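Local coordinates for protein BtGH115A (Bacteroides thetaiotaomicron, PDB 5BY3) that removes 4-O-methyl-glucuronic acid from decorated arabinogalactans as a family GH115 alpha-glucuronidase, at residues Lys92-Met97 / Ala109-Gly115; Arg205-Asn209 / Met448-Trp452. All blocks are in the same frame, centred on the assembly; numbering follows the deposited sequence.

Contact 1 (Lys92-Met97 / Ala109-Gly115)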
loop_
_atom_site.group_PDB
_atom_site.type_symbol
_atom_site.label_atom_id
_atom_site.label_comp_id
_atom_site.label_asym_id
_atom_site.label_seq_id
_atom_site.Cartn_x
_atom_site.Cartn_y
_atom_site.Cartn_z
ATOM N N LYS A 92 -23.391 16.598 1.296
ATOM C CA LYS A 92 -22.286 15.978 0.523
ATOM C C LYS A 92 -21.101 15.564 1.421
ATOM O O LYS A 92 -20.885 16.153 2.484
ATOM C CB LYS A 92 -21.811 16.933 -0.578
ATOM C CG LYS A 92 -21.593 16.257 -1.908
ATOM C CD LYS A 92 -20.820 17.150 -2.853
ATOM C CE LYS A 92 -20.346 16.347 -4.058
ATOM N NZ LYS A 92 -19.531 17.151 -5.009
ATOM N N LYS A 93 -20.336 14.562 0.998
ATOM C CA LYS A 93 -19.372 13.922 1.909
ATOM C C LYS A 93 -17.915 14.432 1.784
ATOM O O LYS A 93 -17.332 14.403 0.705
ATOM C CB LYS A 93 -19.457 12.384 1.801
ATOM C CG LYS A 93 -19.246 11.782 0.396
ATOM C CD LYS A 93 -18.464 10.463 0.468
ATOM C CE LYS A 93 -18.282 9.805 -0.892
ATOM N NZ LYS A 93 -17.031 8.994 -0.972
ATOM N N GLN A 94 -17.365 14.922 2.898
ATOM C CA GLN A 94 -15.924 15.255 3.070
ATOM C C GLN A 94 -15.383 16.201 1.971
ATOM O O GLN A 94 -14.285 15.989 1.417
ATOM C CB GLN A 94 -15.079 13.965 3.156
ATOM C CG GLN A 94 -15.435 12.990 4.262
ATOM C CD GLN A 94 -14.694 11.664 4.117
ATOM O OE1 GLN A 94 -13.481 11.643 3.914
ATOM N NE2 GLN A 94 -15.429 10.547 4.198
ATOM N N ALA A 95 -16.181 17.212 1.637
ATOM C CA ALA A 95 -15.965 18.005 0.431
ATOM C C ALA A 95 -15.671 19.458 0.740
ATOM O O ALA A 95 -16.010 19.931 1.818
ATOM C CB ALA A 95 -17.147 17.879 -0.528
ATOM N N PHE A 96 -15.003 20.137 -0.195
ATOM C CA PHE A 96 -14.693 21.543 -0.058
ATOM C C PHE A 96 -14.707 22.262 -1.386
ATOM O O PHE A 96 -14.455 21.645 -2.452
ATOM C CB PHE A 96 -13.365 21.774 0.671
ATOM C CG PHE A 96 -12.149 21.257 -0.077
ATOM C CD1 PHE A 96 -11.530 22.027 -1.041
ATOM C CD2 PHE A 96 -11.593 20.023 0.244
ATOM C CE1 PHE A 96 -10.412 21.559 -1.717
ATOM C CE2 PHE A 96 -10.451 19.542 -0.415
ATOM C CZ PHE A 96 -9.873 20.307 -1.404
HETATM N N MSE A 97 -15.005 23.560 -1.277
HETATM C CA MSE A 97 -14.911 24.555 -2.321
HETATM C C MSE A 97 -13.881 25.572 -1.900
HETATM O O MSE A 97 -13.871 26.062 -0.748
HETATM C CB MSE A 97 -16.229 25.286 -2.398
HETATM C CG MSE A 97 -17.107 24.704 -3.493
HETATM SE SE MSE A 97 -18.452 26.078 -3.894
HETATM C CE MSE A 97 -19.118 25.490 -5.660
ATOM N N ALA A 109 -14.745 26.636 2.038
ATOM C CA ALA A 109 -16.082 26.202 2.423
ATOM C C ALA A 109 -16.177 24.688 2.373
ATOM O O ALA A 109 -16.198 24.108 1.291
ATOM C CB ALA A 109 -17.109 26.847 1.492
ATOM N N GLY A 110 -16.203 24.040 3.537
ATOM C CA GLY A 110 -16.352 22.579 3.603
ATOM C C GLY A 110 -17.799 22.124 3.825
ATOM O O GLY A 110 -18.548 22.747 4.575
ATOM N N SER A 111 -18.183 21.024 3.187
ATOM C CA SER A 111 -19.513 20.434 3.324
ATOM C C SER A 111 -19.790 19.841 4.709
ATOM O O SER A 111 -20.950 19.822 5.155
ATOM C CB SER A 111 -19.717 19.369 2.253
ATOM O OG SER A 111 -18.946 18.198 2.512
ATOM N N ASP A 112 -18.734 19.330 5.351
ATOM C CA ASP A 112 -18.739 18.858 6.751
ATOM C C ASP A 112 -17.394 19.274 7.375
ATOM O O ASP A 112 -16.682 20.050 6.765
ATOM C CB ASP A 112 -19.002 17.358 6.849
ATOM C CG ASP A 112 -18.192 16.555 5.844
ATOM O OD1 ASP A 112 -16.963 16.771 5.745
ATOM O OD2 ASP A 112 -18.789 15.705 5.150
ATOM N N SER A 113 -17.081 18.823 8.594
ATOM C CA SER A 113 -15.866 19.232 9.321
ATOM C C SER A 113 -14.584 18.723 8.637
ATOM O O SER A 113 -13.609 19.468 8.501
ATOM C CB SER A 113 -15.912 18.727 10.758
ATOM O OG SER A 113 -17.159 19.011 11.349
ATOM N N HIS A 114 -14.589 17.464 8.209
ATOM C CA HIS A 114 -13.439 16.926 7.502
ATOM C C HIS A 114 -13.194 17.662 6.196
ATOM O O HIS A 114 -12.060 18.055 5.891
ATOM C CB HIS A 114 -13.551 15.413 7.359
ATOM C CG HIS A 114 -13.155 14.695 8.608
ATOM N ND1 HIS A 114 -13.954 14.664 9.727
ATOM C CD2 HIS A 114 -12.010 14.056 8.949
ATOM C CE1 HIS A 114 -13.336 14.011 10.697
ATOM N NE2 HIS A 114 -12.158 13.620 10.247
ATOM N N GLY A 115 -14.282 17.959 5.495
ATOM C CA GLY A 115 -14.224 18.764 4.283
ATOM C C GLY A 115 -13.572 20.108 4.490
ATOM O O GLY A 115 -12.767 20.548 3.677
#
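Ser-111 points its short side chain into the turn formed by Lys-92 to Ala-95, where a hydroxyl can both give and take a hydrogen bond. CB lies against Lys-92 O at 3.4 Å and near Ala-95 O. At the tip, OG donates to Lys-92 O over 2.8 Å, from above the carbonyl plane, accepts from Ala-95 N over 3.1 Å, and touches Ala-95 CB. OG can make both bonds because chi1 of 72° sets it between its own backbone N and carbonyl carbon. The backbone of the same residue adds Ser-111 N to Ala-95 O, so side chain and main chain both hold Ala-95.

Asp-112 instead accepts with both oxygens. OD2 takes Gln-94 N at 2.8 Å on the syn side of the carboxylate, while OD1 accepts from Gly-115 N at 2.9 Å, a capping bond that makes Asp-112 the N-cap of helix 113-126. Gln-94 sends its amide the other way, to Glu-161 and Arg-163. Glycine suits both Gly-115 and Gly-110: a CB on the first would run into Ala-95 O, on the second into Gly-115 C.

Further along, the antiparallel ladder of the beta hairpin takes over: Met-97 (as selenomethionine) and Ala-109 exchange two backbone bonds, Met-97 N to Ala-109 O at 2.9 Å and Ala-109 N to Met-97 O at 3.0 Å, and Phe-96 faces Gly-110 in a non-hydrogen-bonded pair.

The polar side chains thus continue the pairing of the strands beyond their ends. The carboxylate lies close to the first turn of the helix, whose amide end would probably favour its negative charge.

Contact 2 (Arg205-Asn209 / Met448-Trp452)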
loop_
_atom_site.group_PDB
_atom_site.type_symbol
_atom_site.label_atom_id
_atom_site.label_comp_id
_atom_site.label_asym_id
_atom_site.label_seq_id
_atom_site.Cartn_x
_atom_site.Cartn_y
_atom_site.Cartn_z
ATOM N N ARG A 205 -2.437 15.387 5.764
ATOM C CA ARG A 205 -1.799 15.907 4.552
ATOM C C ARG A 205 -2.005 14.971 3.362
ATOM O O ARG A 205 -1.940 15.422 2.215
ATOM C CB ARG A 205 -0.311 16.103 4.779
ATOM C CG ARG A 205 0.055 17.263 5.653
ATOM C CD ARG A 205 1.584 17.419 5.572
ATOM N NE ARG A 205 2.174 18.394 6.500
ATOM C CZ ARG A 205 1.964 19.708 6.454
ATOM N NH1 ARG A 205 1.130 20.236 5.552
ATOM N NH2 ARG A 205 2.561 20.509 7.338
ATOM N N LEU A 206 -2.199 13.674 3.638
ATOM C CA LEU A 206 -2.518 12.697 2.612
ATOM C C LEU A 206 -4.031 12.569 2.306
ATOM O O LEU A 206 -4.436 11.790 1.421
ATOM C CB LEU A 206 -1.913 11.334 2.977
ATOM C CG LEU A 206 -0.399 11.154 2.938
ATOM C CD1 LEU A 206 -0.011 9.858 3.632
ATOM C CD2 LEU A 206 0.126 11.199 1.514
ATOM N N ARG A 207 -4.834 13.356 3.032
ATOM C CA ARG A 207 -6.328 13.344 3.028
ATOM C C ARG A 207 -6.934 12.016 3.450
ATOM O O ARG A 207 -7.995 11.649 2.987
ATOM C CB ARG A 207 -6.961 13.783 1.685
ATOM C CG ARG A 207 -6.444 15.064 1.044
ATOM C CD ARG A 207 -5.507 14.682 -0.092
ATOM N NE ARG A 207 -5.475 15.723 -1.107
ATOM C CZ ARG A 207 -5.071 15.578 -2.360
ATOM N NH1 ARG A 207 -4.635 14.408 -2.850
ATOM N NH2 ARG A 207 -5.132 16.642 -3.131
ATOM N N ALA A 208 -6.226 11.276 4.285
ATOM C CA ALA A 208 -6.683 10.010 4.810
ATOM C C ALA A 208 -7.456 10.362 6.071
ATOM O O ALA A 208 -7.228 11.440 6.681
ATOM C CB ALA A 208 -5.489 9.112 5.125
ATOM N N ASN A 209 -8.391 9.493 6.459
ATOM C CA ASN A 209 -9.229 9.793 7.629
ATOM C C ASN A 209 -9.240 8.728 8.704
ATOM O O ASN A 209 -9.792 8.969 9.786
ATOM C CB ASN A 209 -10.661 10.191 7.225
ATOM C CG ASN A 209 -11.345 9.151 6.369
ATOM O OD1 ASN A 209 -10.898 7.997 6.271
ATOM N ND2 ASN A 209 -12.448 9.560 5.721
HETATM N N MSE A 448 -3.086 6.781 -1.625
HETATM C CA MSE A 448 -3.939 7.802 -0.993
HETATM C C MSE A 448 -4.495 8.741 -2.015
HETATM O O MSE A 448 -5.640 9.187 -1.853
HETATM C CB MSE A 448 -3.310 8.596 0.165
HETATM C CG MSE A 448 -2.983 7.734 1.382
HETATM SE SE MSE A 448 -4.505 6.680 2.078
HETATM C CE MSE A 448 -3.435 5.183 2.723
ATOM N N ASP A 449 -3.699 9.041 -3.046
ATOM C CA ASP A 449 -4.163 9.766 -4.245
ATOM C C ASP A 449 -5.279 9.022 -4.964
ATOM O O ASP A 449 -6.262 9.645 -5.375
ATOM C CB ASP A 449 -3.026 10.041 -5.250
ATOM C CG ASP A 449 -2.087 11.180 -4.808
ATOM O OD1 ASP A 449 -2.447 11.937 -3.887
ATOM O OD2 ASP A 449 -0.976 11.311 -5.371
HETATM N N MSE A 450 -5.116 7.697 -5.113
HETATM C CA MSE A 450 -6.114 6.860 -5.775
HETATM C C MSE A 450 -7.422 7.012 -5.056
HETATM O O MSE A 450 -8.426 7.340 -5.674
HETATM C CB MSE A 450 -5.642 5.428 -5.904
HETATM C CG MSE A 450 -4.812 5.395 -7.175
HETATM SE SE MSE A 450 -3.943 3.649 -7.363
HETATM C CE MSE A 450 -5.493 2.967 -8.386
ATOM N N ALA A 451 -7.363 6.896 -3.739
ATOM C CA ALA A 451 -8.515 6.866 -2.849
ATOM C C ALA A 451 -9.153 8.230 -2.748
ATOM O O ALA A 451 -10.357 8.332 -2.492
ATOM C CB ALA A 451 -8.105 6.362 -1.465
ATOM N N TRP A 452 -8.351 9.274 -2.956
ATOM C CA TRP A 452 -8.869 10.630 -2.877
ATOM C C TRP A 452 -9.501 11.088 -4.188
ATOM O O TRP A 452 -10.565 11.726 -4.165
ATOM C CB TRP A 452 -7.828 11.628 -2.373
ATOM C CG TRP A 452 -8.363 13.062 -2.424
ATOM C CD1 TRP A 452 -8.102 13.983 -3.377
ATOM C CD2 TRP A 452 -9.283 13.682 -1.510
ATOM N NE1 TRP A 452 -8.757 15.148 -3.105
ATOM C CE2 TRP A 452 -9.503 14.993 -1.974
ATOM C CE3 TRP A 452 -9.951 13.248 -0.352
ATOM C CZ2 TRP A 452 -10.385 15.891 -1.338
ATOM C CZ3 TRP A 452 -10.813 14.155 0.311
ATOM C CH2 TRP A 452 -11.026 15.452 -0.199
HETATM O O HOH W 1 -3.320 12.499 -1.132
HETATM O O HOH W 2 -6.529 9.977 0.900
#
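Arg-207 lies flat on Trp-452, its guanidinium plane only 19° from that of the indole and the two centres 4.0 Å apart. The side chain passes across the indole face: CB meets CE3 of Trp-452 at 3.7 Å, CD sits over the face of the five-membered ring in a CH-pi contact, and CZ follows as an off-centre cation-pi partner. A bend at chi2 (102°) carries the guanidinium over the five-membered ring, while Trp-452 presents that face with CG anti to its backbone N (chi1 175°).

The edge of the guanidinium is used as well. NH1 forms a long salt bridge to Asp-449 OD1, 3.5 Å, and a water makes up the difference, accepting from Arg-207 NH1 and donating to Asp-449 OD1 and Leu-206 O, each at 2.9 Å. Asp-449 OD2 is held by His-465. Replacing Arg-207 by an alanine is likely to leave the indole face without its cation and Asp-449 OD1 without its charged mate across this contact.

On the apolar side of the contact, Met-448 (selenomethionine), bent at chi2 and chi3, sets CG 4.1 Å from Leu-206 CB and SE 4.0 Å from Ala-208 CB; the slim, flexible chain of methionine, here with selenium for sulfur, can bend to meet both apolar neighbours.

Arg-207, with positive phi, is the first residue to leave helical geometry after helix 193-205, in a Schellman motif, and the chain then enters strand 210-212. Helix 441-452 finishes beside it, packing Met-448 on strands 162-166 and 429-433, while Tyr-118 of helix 113-126 meets Trp-452 edge-to-face.

Overall arrangement
From the N terminus, contact 1 comes first: it closes the short hairpin of strands 96-100 and 106-110 and the entry into helix 113-126. The chain then passes into the eight-stranded parallel sheet of the TIM-barrel family, where contact 2 closes a far longer loop, 238 residues, joining the end of helix 193-205 to that of helix 441-452. The two loops lie in series, neither nested nor crossed. In space, though, they meet, with centres about 14 Å apart: Phe-96 CE2 packs against Trp-452 CZ2 at 3.8 Å, and Gln-94 lies beside Asn-209 and Trp-452. These contacts lie where the N-terminal mixed sheet meets the barrel.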